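Local coordinates for protein ATP-dependent DNA ligase (Mycobacterium tuberculosis, PDB 6NHX) that joins breaks in double-stranded DNA at the expense of ATP, serving with Ku in non-homologous end joining, at residues 7-19 with 173-186. The protein carries 1 engineered substitution. Residues are numbered along the deposited sequence; the frame is centred on the assembly and turned at random.
Sequences NLAPMLATHGTVA and RYQPGRRCASWVKD. With ATP (adenosine-5'-triphosphate), chain B.
Strand 12-15 lies between strands 179-180 and 184-186 and pairs with each in parallel, Leu-12 with Arg-179 and Thr-14 with Val-184; its axis passes 4.4 Å from that of 184-186 at 59°. Leu-12 N bonds to Arg-178 O (2.9 Å) and Leu-12 O accepts Cys-180 N; the chain then turns a corner at the type I turn from Cys-180 to Trp-183 and pairs with the other edge of 12-15, where Thr-14 N meets Trp-183 O, Thr-14 O takes Lys-185 N and Gly-16 N reaches Lys-185 O. Thr-14 OG1 also donates to Cys-180 O (2.8 Å), from above the carbonyl plane, tying the first residue of the turn to strand 12-15. The extended Met-11 chain, its CG anti to the backbone N (chi1 -174°), slides between two aromatic rings: CB and SD lie over one face of Tyr-174, while SD and CE cover a face of Trp-183. Tyr-174 OH accepts Met-11 N (3.0 Å) almost in line and is also hydrogen-bonded to Asp-78 OD2. At the far end, Asp-186 OD2 receives Val-18 N (2.8 Å). Leu-12 CD1 lies over one face of the Arg-179 guanidinium; NH1 is shared between Ala-13 O (2.8 Å), in the guanidinium plane, and ATP O1G, while NH2 holds ATP O2G. Lys-185 NZ bridges ATP O1G and O1A, and Trp-183 CZ3 meets C2 of the adenine. In this nucleotidyltransferase domain of an ATP-dependent DNA ligase, the pairing carries Arg-179 and Lys-185, whose side chains hold the phosphates.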
ATOM      1  N   ASN A   7      -9.737  11.286  17.500  1.00 24.38           N
ATOM      2  CA  ASN A   7      -9.258  12.425  16.723  1.00 27.92           C
ATOM      3  C   ASN A   7      -8.005  12.106  15.921  1.00 28.58           C
ATOM      4  O   ASN A   7      -7.468  12.998  15.255  1.00 28.49           O
ATOM      5  CB  ASN A   7      -8.974  13.618  17.642  1.00 36.07           C
ATOM      6  CG  ASN A   7     -10.237  14.309  18.106  1.00 57.24           C
ATOM      7  OD1 ASN A   7     -11.347  13.882  17.787  1.00 64.32           O
ATOM      8  ND2 ASN A   7     -10.075  15.389  18.866  1.00 64.99           N
ATOM      9  N   LEU A   8      -7.546  10.859  15.948  1.00 26.50           N
ATOM     10  CA  LEU A   8      -6.223  10.506  15.452  1.00 24.35           C
ATOM     11  C   LEU A   8      -6.245  10.215  13.960  1.00 20.66           C
ATOM     12  O   LEU A   8      -7.155   9.549  13.456  1.00 24.46           O
ATOM     13  CB  LEU A   8      -5.739   9.250  16.173  1.00 26.12           C
ATOM     14  CG  LEU A   8      -4.972   9.395  17.477  1.00 29.09           C
ATOM     15  CD1 LEU A   8      -4.349   8.050  17.810  1.00 25.61           C
ATOM     16  CD2 LEU A   8      -3.910  10.474  17.353  1.00 25.56           C
ATOM     17  N   ALA A   9      -5.214  10.694  13.266  1.00 17.72           N
ATOM     18  CA  ALA A   9      -4.939  10.372  11.877  1.00 19.11           C
ATOM     19  C   ALA A   9      -3.478   9.966  11.748  1.00 18.07           C
ATOM     20  O   ALA A   9      -2.631  10.438  12.513  1.00 18.59           O
ATOM     21  CB  ALA A   9      -5.210  11.580  10.967  1.00 23.20           C
ATOM     22  N   PRO A  10      -3.159   9.089  10.801  1.00 18.20           N
ATOM     23  CA  PRO A  10      -1.790   8.569  10.715  1.00 16.11           C
ATOM     24  C   PRO A  10      -0.796   9.623  10.252  1.00 17.69           C
ATOM     25  O   PRO A  10      -1.115  10.527   9.474  1.00 18.02           O
ATOM     26  CB  PRO A  10      -1.897   7.444   9.679  1.00 20.32           C
ATOM     27  CG  PRO A  10      -3.364   7.173   9.522  1.00 32.79           C
ATOM     28  CD  PRO A  10      -4.060   8.458   9.825  1.00 19.39           C
ATOM     29  N   MET A  11       0.422   9.490  10.768  1.00 13.84           N
ATOM     30  CA  MET A  11       1.576  10.222  10.272  1.00 14.68           C
ATOM     31  C   MET A  11       1.987   9.649   8.918  1.00 14.17           C
ATOM     32  O   MET A  11       1.825   8.460   8.646  1.00 13.71           O
ATOM     33  CB  MET A  11       2.712  10.036  11.276  1.00 14.36           C
ATOM     34  CG  MET A  11       3.963  10.842  10.994  1.00 17.05           C
ATOM     35  SD  MET A  11       5.112  10.692  12.376  1.00 15.54           S
ATOM     36  CE  MET A  11       6.523  11.601  11.722  1.00 13.72           C
ATOM     37  N   LEU A  12       2.531  10.507   8.057  1.00 14.30           N
ATOM     38  CA  LEU A  12       2.841  10.135   6.680  1.00 14.45           C
ATOM     39  C   LEU A  12       4.310  10.402   6.371  1.00 12.17           C
ATOM     40  O   LEU A  12       4.953  11.240   7.005  1.00 14.07           O
ATOM     41  CB  LEU A  12       1.929  10.882   5.703  1.00 16.36           C
ATOM     42  CG  LEU A  12       0.433  10.620   5.904  1.00 15.04           C
ATOM     43  CD1 LEU A  12      -0.386  11.578   5.042  1.00 17.80           C
ATOM     44  CD2 LEU A  12       0.078   9.167   5.588  1.00 17.62           C
ATOM     45  N   ALA A  13       4.824   9.670   5.374  1.00 12.51           N
ATOM     46  CA  ALA A  13       6.230   9.705   4.983  1.00 11.96           C
ATOM     47  C   ALA A  13       6.422  10.541   3.727  1.00 13.98           C
ATOM     48  O   ALA A  13       5.521  10.683   2.901  1.00 16.56           O
ATOM     49  CB  ALA A  13       6.771   8.295   4.716  1.00 14.03           C
ATOM     50  N   THR A  14       7.612  11.086   3.596  1.00 12.81           N
ATOM     51  CA  THR A  14       7.979  11.881   2.429  1.00 11.60           C
ATOM     52  C   THR A  14       8.749  11.017   1.441  1.00 13.26           C
ATOM     53  O   THR A  14       9.681  10.307   1.835  1.00 12.93           O
ATOM     54  CB  THR A  14       8.889  13.021   2.865  1.00 11.47           C
ATOM     55  OG1 THR A  14       8.245  13.779   3.897  1.00 17.75           O
ATOM     56  CG2 THR A  14       9.157  13.945   1.725  1.00 14.63           C
ATOM     57  N   HIS A  15       8.387  11.092   0.165  1.00 14.86           N
ATOM     58  CA  HIS A  15       9.121  10.337  -0.839  1.00 13.26           C
ATOM     59  C   HIS A  15      10.568  10.813  -0.901  1.00 16.28           C
ATOM     60  O   HIS A  15      10.838  12.015  -0.983  1.00 16.03           O
ATOM     61  CB  HIS A  15       8.464  10.519  -2.208  1.00 15.62           C
ATOM     62  CG  HIS A  15       8.866   9.482  -3.207  1.00 31.83           C
ATOM     63  ND1 HIS A  15       8.590   9.599  -4.552  1.00 37.47           N
ATOM     64  CD2 HIS A  15       9.524   8.308  -3.058  1.00 36.07           C
ATOM     65  CE1 HIS A  15       9.062   8.542  -5.189  1.00 36.25           C
ATOM     66  NE2 HIS A  15       9.632   7.743  -4.306  1.00 35.49           N
ATOM     67  N   GLY A  16      11.497   9.872  -0.852  1.00 14.32           N
ATOM     68  CA  GLY A  16      12.894  10.235  -0.937  1.00 14.19           C
ATOM     69  C   GLY A  16      13.759   9.027  -1.189  1.00 14.72           C
ATOM     70  O   GLY A  16      13.275   7.967  -1.593  1.00 19.02           O
ATOM     71  N   THR A  17      15.044   9.181  -0.903  1.00 14.39           N
ATOM     72  CA  THR A  17      16.030   8.119  -1.073  1.00 15.29           C
ATOM     73  C   THR A  17      16.644   7.810   0.281  1.00 15.01           C
ATOM     74  O   THR A  17      17.136   8.714   0.963  1.00 15.26           O
ATOM     75  CB  THR A  17      17.116   8.546  -2.067  1.00 16.18           C
ATOM     76  OG1 THR A  17      16.543   8.612  -3.370  1.00 16.44           O
ATOM     77  CG2 THR A  17      18.260   7.541  -2.095  1.00 16.08           C
ATOM     78  N   VAL A  18      16.610   6.533   0.677  1.00 14.39           N
ATOM     79  CA  VAL A  18      17.126   6.157   1.991  1.00 14.00           C
ATOM     80  C   VAL A  18      18.589   5.737   1.979  1.00 13.38           C
ATOM     81  O   VAL A  18      19.217   5.698   3.053  1.00 15.51           O
ATOM     82  CB  VAL A  18      16.298   5.078   2.717  1.00 13.46           C
ATOM     83  CG1 VAL A  18      14.859   5.518   2.889  1.00 12.99           C
ATOM     84  CG2 VAL A  18      16.379   3.751   1.983  1.00 13.52           C
ATOM     85  N   ALA A  19      19.152   5.432   0.805  1.00 16.18           N
ATOM     86  CA  ALA A  19      20.562   5.104   0.711  1.00 19.69           C
ATOM     87  C   ALA A  19      21.317   6.406   0.889  1.00 33.83           C
ATOM     88  O   ALA A  19      21.113   7.360   0.131  1.00 55.84           O
ATOM     89  CB  ALA A  19      20.873   4.508  -0.660  1.00 24.83           C
ATOM     90  N   ARG A 173       9.286  12.523  17.021  1.00 16.59           N
ATOM     91  CA  ARG A 173       7.976  12.406  17.634  1.00 15.10           C
ATOM     92  C   ARG A 173       6.964  11.901  16.603  1.00 15.57           C
ATOM     93  O   ARG A 173       7.234  11.831  15.400  1.00 16.40           O
ATOM     94  CB  ARG A 173       7.558  13.741  18.256  1.00 19.04           C
ATOM     95  CG  ARG A 173       6.515  14.545  17.475  1.00 37.40           C
ATOM     96  CD  ARG A 173       6.290  15.943  18.064  1.00 47.37           C
ATOM     97  NE  ARG A 173       5.666  15.920  19.391  1.00 54.33           N
ATOM     98  CZ  ARG A 173       4.404  15.566  19.641  1.00 56.72           C
ATOM     99  NH1 ARG A 173       3.598  15.192  18.654  1.00 50.98           N
ATOM    100  NH2 ARG A 173       3.946  15.590  20.891  1.00 52.95           N
ATOM    101  N   TYR A 174       5.783  11.528  17.078  1.00 14.48           N
ATOM    102  CA  TYR A 174       4.691  11.112  16.205  1.00 15.39           C
ATOM    103  C   TYR A 174       3.791  12.308  15.953  1.00 15.81           C
ATOM    104  O   TYR A 174       3.281  12.909  16.902  1.00 18.21           O
ATOM    105  CB  TYR A 174       3.883   9.975  16.837  1.00 14.46           C
ATOM    106  CG  TYR A 174       3.000   9.281  15.829  1.00 11.31           C
ATOM    107  CD1 TYR A 174       3.460   8.171  15.128  1.00 13.54           C
ATOM    108  CD2 TYR A 174       1.726   9.774  15.530  1.00 13.13           C
ATOM    109  CE1 TYR A 174       2.655   7.525  14.175  1.00 13.30           C
ATOM    110  CE2 TYR A 174       0.925   9.152  14.566  1.00 12.94           C
ATOM    111  CZ  TYR A 174       1.399   8.028  13.903  1.00 13.53           C
ATOM    112  OH  TYR A 174       0.610   7.415  12.957  1.00 14.43           O
ATOM    113  N   GLN A 175       3.604  12.662  14.677  1.00 15.36           N
ATOM    114  CA  GLN A 175       2.838  13.841  14.278  1.00 14.49           C
ATOM    115  C   GLN A 175       1.572  13.420  13.543  1.00 16.03           C
ATOM    116  O   GLN A 175       1.589  13.214  12.320  1.00 16.38           O
ATOM    117  CB  GLN A 175       3.706  14.755  13.404  1.00 15.51           C
ATOM    118  CG  GLN A 175       4.977  15.163  14.111  1.00 21.11           C
ATOM    119  CD  GLN A 175       5.705  16.294  13.426  1.00 33.93           C
ATOM    120  OE1 GLN A 175       6.881  16.167  13.084  1.00 34.20           O
ATOM    121  NE2 GLN A 175       5.016  17.412  13.232  1.00 34.20           N
ATOM    122  N   PRO A 176       0.450  13.253  14.247  1.00 16.50           N
ATOM    123  CA  PRO A 176      -0.756  12.745  13.588  1.00 17.53           C
ATOM    124  C   PRO A 176      -1.209  13.660  12.459  1.00 16.95           C
ATOM    125  O   PRO A 176      -1.207  14.888  12.586  1.00 19.12           O
ATOM    126  CB  PRO A 176      -1.788  12.698  14.722  1.00 18.16           C
ATOM    127  CG  PRO A 176      -0.980  12.621  15.972  1.00 24.31           C
ATOM    128  CD  PRO A 176       0.267  13.403  15.706  1.00 18.12           C
ATOM    129  N   GLY A 177      -1.572  13.040  11.340  1.00 19.50           N
ATOM    130  CA  GLY A 177      -2.185  13.759  10.244  1.00 19.69           C
ATOM    131  C   GLY A 177      -1.237  14.604   9.431  1.00 24.61           C
ATOM    132  O   GLY A 177      -1.692  15.445   8.653  1.00 29.74           O
ATOM    133  N   ARG A 178       0.070  14.415   9.586  1.00 18.51           N
ATOM    134  CA  ARG A 178       1.045  15.249   8.889  1.00 15.93           C
ATOM    135  C   ARG A 178       2.044  14.379   8.144  1.00 17.82           C
ATOM    136  O   ARG A 178       2.461  13.329   8.642  1.00 15.86           O
ATOM    137  CB  ARG A 178       1.832  16.121   9.869  1.00 23.75           C
ATOM    138  CG  ARG A 178       1.021  17.214  10.533  1.00 43.37           C
ATOM    139  CD  ARG A 178       1.916  18.093  11.397  1.00 56.61           C
ATOM    140  NE  ARG A 178       2.278  19.344  10.728  1.00 62.57           N
ATOM    141  CZ  ARG A 178       3.341  19.490   9.941  1.00 60.06           C
ATOM    142  NH1 ARG A 178       4.150  18.463   9.717  1.00 56.00           N
ATOM    143  NH2 ARG A 178       3.595  20.664   9.375  1.00 59.06           N
ATOM    144  N   ARG A 179       2.443  14.827   6.960  1.00 16.15           N
ATOM    145  CA  ARG A 179       3.548  14.216   6.235  1.00 17.34           C
ATOM    146  C   ARG A 179       4.825  14.943   6.630  1.00 15.49           C
ATOM    147  O   ARG A 179       4.883  16.174   6.573  1.00 19.60           O
ATOM    148  CB  ARG A 179       3.313  14.325   4.730  1.00 15.89           C
ATOM    149  CG  ARG A 179       4.243  13.445   3.916  1.00 15.70           C
ATOM    150  CD  ARG A 179       3.969  13.570   2.410  1.00 17.86           C
ATOM    151  NE  ARG A 179       2.584  13.242   2.063  1.00 18.35           N
ATOM    152  CZ  ARG A 179       2.131  12.016   1.818  1.00 17.63           C
ATOM    153  NH1 ARG A 179       2.946  10.965   1.890  1.00 15.91           N
ATOM    154  NH2 ARG A 179       0.853  11.847   1.480  1.00 18.12           N
ATOM    155  N   CYS A 180       5.845  14.188   7.043  1.00 16.64           N
ATOM    156  CA  CYS A 180       6.975  14.776   7.750  1.00 19.11           C
ATOM    157  C   CYS A 180       8.304  14.355   7.144  1.00 16.20           C
ATOM    158  O   CYS A 180       8.455  13.241   6.632  1.00 15.38           O
ATOM    159  CB  CYS A 180       6.961  14.345   9.221  1.00 18.64           C
ATOM    160  SG  CYS A 180       5.462  14.849  10.089  1.00 20.99           S
ATOM    161  N   ALA A 181       9.285  15.254   7.253  1.00 16.66           N
ATOM    162  CA  ALA A 181      10.639  14.965   6.798  1.00 14.53           C
ATOM    163  C   ALA A 181      11.330  13.907   7.649  1.00 15.42           C
ATOM    164  O   ALA A 181      12.339  13.338   7.217  1.00 15.90           O
ATOM    165  CB  ALA A 181      11.476  16.248   6.785  1.00 18.23           C
ATOM    166  N   SER A 182      10.799  13.601   8.831  1.00 13.38           N
ATOM    167  CA  SER A 182      11.392  12.601   9.706  1.00 13.51           C
ATOM    168  C   SER A 182      11.069  11.171   9.283  1.00 11.38           C
ATOM    169  O   SER A 182      11.618  10.229   9.874  1.00 13.28           O
ATOM    170  CB  SER A 182      10.912  12.842  11.134  1.00 17.59           C
ATOM    171  OG  SER A 182       9.491  12.846  11.146  1.00 17.62           O
ATOM    172  N   TRP A 183      10.175  10.980   8.312  1.00 11.20           N
ATOM    173  CA  TRP A 183       9.877   9.667   7.748  1.00 11.55           C
ATOM    174  C   TRP A 183      10.101   9.751   6.247  1.00 13.18           C
ATOM    175  O   TRP A 183       9.546  10.636   5.593  1.00 14.02           O
ATOM    176  CB  TRP A 183       8.410   9.275   7.977  1.00 14.24           C
ATOM    177  CG  TRP A 183       8.007   8.808   9.346  1.00 12.55           C
ATOM    178  CD1 TRP A 183       8.653   9.023  10.517  1.00 13.01           C
ATOM    179  CD2 TRP A 183       6.856   8.028   9.648  1.00 12.14           C
ATOM    180  NE1 TRP A 183       7.954   8.429  11.558  1.00 12.53           N
ATOM    181  CE2 TRP A 183       6.845   7.816  11.038  1.00 12.78           C
ATOM    182  CE3 TRP A 183       5.816   7.505   8.875  1.00 12.94           C
ATOM    183  CZ2 TRP A 183       5.834   7.076  11.677  1.00 13.34           C
ATOM    184  CZ3 TRP A 183       4.816   6.777   9.500  1.00 13.47           C
ATOM    185  CH2 TRP A 183       4.837   6.572  10.885  1.00 13.58           C
ATOM    186  N   VAL A 184      10.902   8.833   5.701  1.00 11.57           N
ATOM    187  CA  VAL A 184      11.266   8.873   4.286  1.00 13.40           C
ATOM    188  C   VAL A 184      10.910   7.528   3.666  1.00 13.74           C
ATOM    189  O   VAL A 184      11.342   6.480   4.164  1.00 13.57           O
ATOM    190  CB  VAL A 184      12.765   9.153   4.115  1.00 12.30           C
ATOM    191  CG1 VAL A 184      13.112   9.195   2.641  1.00 12.20           C
ATOM    192  CG2 VAL A 184      13.147  10.473   4.794  1.00 15.11           C
ATOM    193  N   LYS A 185      10.116   7.540   2.600  1.00 12.19           N
ATOM    194  CA  LYS A 185       9.678   6.324   1.931  1.00 12.50           C
ATOM    195  C   LYS A 185      10.374   6.179   0.583  1.00 12.49           C
ATOM    196  O   LYS A 185      10.525   7.162  -0.148  1.00 13.00           O
ATOM    197  CB  LYS A 185       8.153   6.282   1.750  1.00 12.76           C
ATOM    198  CG  LYS A 185       7.553   7.545   1.165  1.00 15.86           C
ATOM    199  CD  LYS A 185       6.100   7.333   0.771  1.00 17.70           C
ATOM    200  CE  LYS A 185       5.542   8.556   0.063  1.00 17.20           C
ATOM    201  NZ  LYS A 185       4.192   8.290  -0.529  1.00 19.40           N
ATOM    202  N   ASP A 186      10.773   4.952   0.248  1.00 12.85           N
ATOM    203  CA  ASP A 186      11.639   4.686  -0.900  1.00 13.36           C
ATOM    204  C   ASP A 186      11.313   3.292  -1.417  1.00 15.55           C
ATOM    205  O   ASP A 186      11.372   2.329  -0.657  1.00 13.57           O
ATOM    206  CB  ASP A 186      13.100   4.780  -0.424  1.00 13.74           C
ATOM    207  CG  ASP A 186      14.105   4.751  -1.544  1.00 17.56           C
ATOM    208  OD1 ASP A 186      13.704   4.577  -2.708  1.00 18.65           O
ATOM    209  OD2 ASP A 186      15.311   4.886  -1.240  1.00 16.91           O
TER
HETATM  210  PG  ATP B1000       0.726   7.973   0.778  1.00 17.91           P
HETATM  211  O1G ATP B1000       2.112   8.205   1.345  1.00 17.33           O
HETATM  212  O2G ATP B1000      -0.106   9.225   0.574  1.00 20.04           O
HETATM  213  O3G ATP B1000      -0.026   6.881   1.518  1.00 18.64           O
HETATM  214  PB  ATP B1000       0.841   5.964  -1.348  1.00 22.60           P
HETATM  215  O1B ATP B1000       1.097   6.031  -2.832  1.00 31.05           O
HETATM  216  O2B ATP B1000      -0.375   5.251  -0.798  1.00 33.43           O
HETATM  217  O3B ATP B1000       0.941   7.456  -0.746  1.00 22.96           O
HETATM  218  PA  ATP B1000       3.494   4.803  -1.191  1.00 19.07           P
HETATM  219  O1A ATP B1000       4.163   5.933  -1.913  1.00 22.17           O
HETATM  220  O2A ATP B1000       3.206   3.455  -1.798  1.00 23.61           O
HETATM  221  O3A ATP B1000       2.119   5.363  -0.604  1.00 24.28           O
HETATM  222  O5' ATP B1000       4.174   4.648   0.270  1.00 22.18           O
HETATM  223  C5' ATP B1000       3.923   3.492   1.065  1.00 17.49           C
HETATM  224  C4' ATP B1000       2.611   3.627   1.845  1.00 14.02           C
HETATM  225  O4' ATP B1000       2.558   2.539   2.768  1.00 17.12           O
HETATM  226  C3' ATP B1000       2.514   4.896   2.665  1.00 15.36           C
HETATM  227  O3' ATP B1000       1.139   5.186   2.895  1.00 17.30           O
HETATM  228  C2' ATP B1000       3.129   4.448   3.961  1.00 14.78           C
HETATM  229  O2' ATP B1000       2.735   5.268   5.071  1.00 15.59           O
HETATM  230  C1' ATP B1000       2.605   3.023   4.108  1.00 17.37           C
HETATM  231  N9  ATP B1000       3.565   2.142   4.803  1.00 14.25           N
HETATM  232  C8  ATP B1000       3.931   0.893   4.418  1.00 14.33           C
HETATM  233  N7  ATP B1000       4.807   0.348   5.306  1.00 12.43           N
HETATM  234  C5  ATP B1000       4.980   1.265   6.277  1.00 11.63           C
HETATM  235  C6  ATP B1000       5.782   1.341   7.490  1.00 11.01           C
HETATM  236  N6  ATP B1000       6.591   0.331   7.831  1.00 12.23           N
HETATM  237  N1  ATP B1000       5.697   2.458   8.227  1.00 11.03           N
HETATM  238  C2  ATP B1000       4.908   3.488   7.897  1.00 11.57           C
HETATM  239  N3  ATP B1000       4.153   3.496   6.787  1.00 12.55           N
HETATM  240  C4  ATP B1000       4.173   2.433   5.951  1.00 12.76           C
HETATM  241  O   HOH W   1      10.984   5.455  -4.547  1.00 19.83           O
HETATM  242  O   HOH W   2      13.603   6.973  -4.362  1.00 22.42           O
HETATM  243  O   HOH W   3      17.811   3.887  -1.491  1.00 20.02           O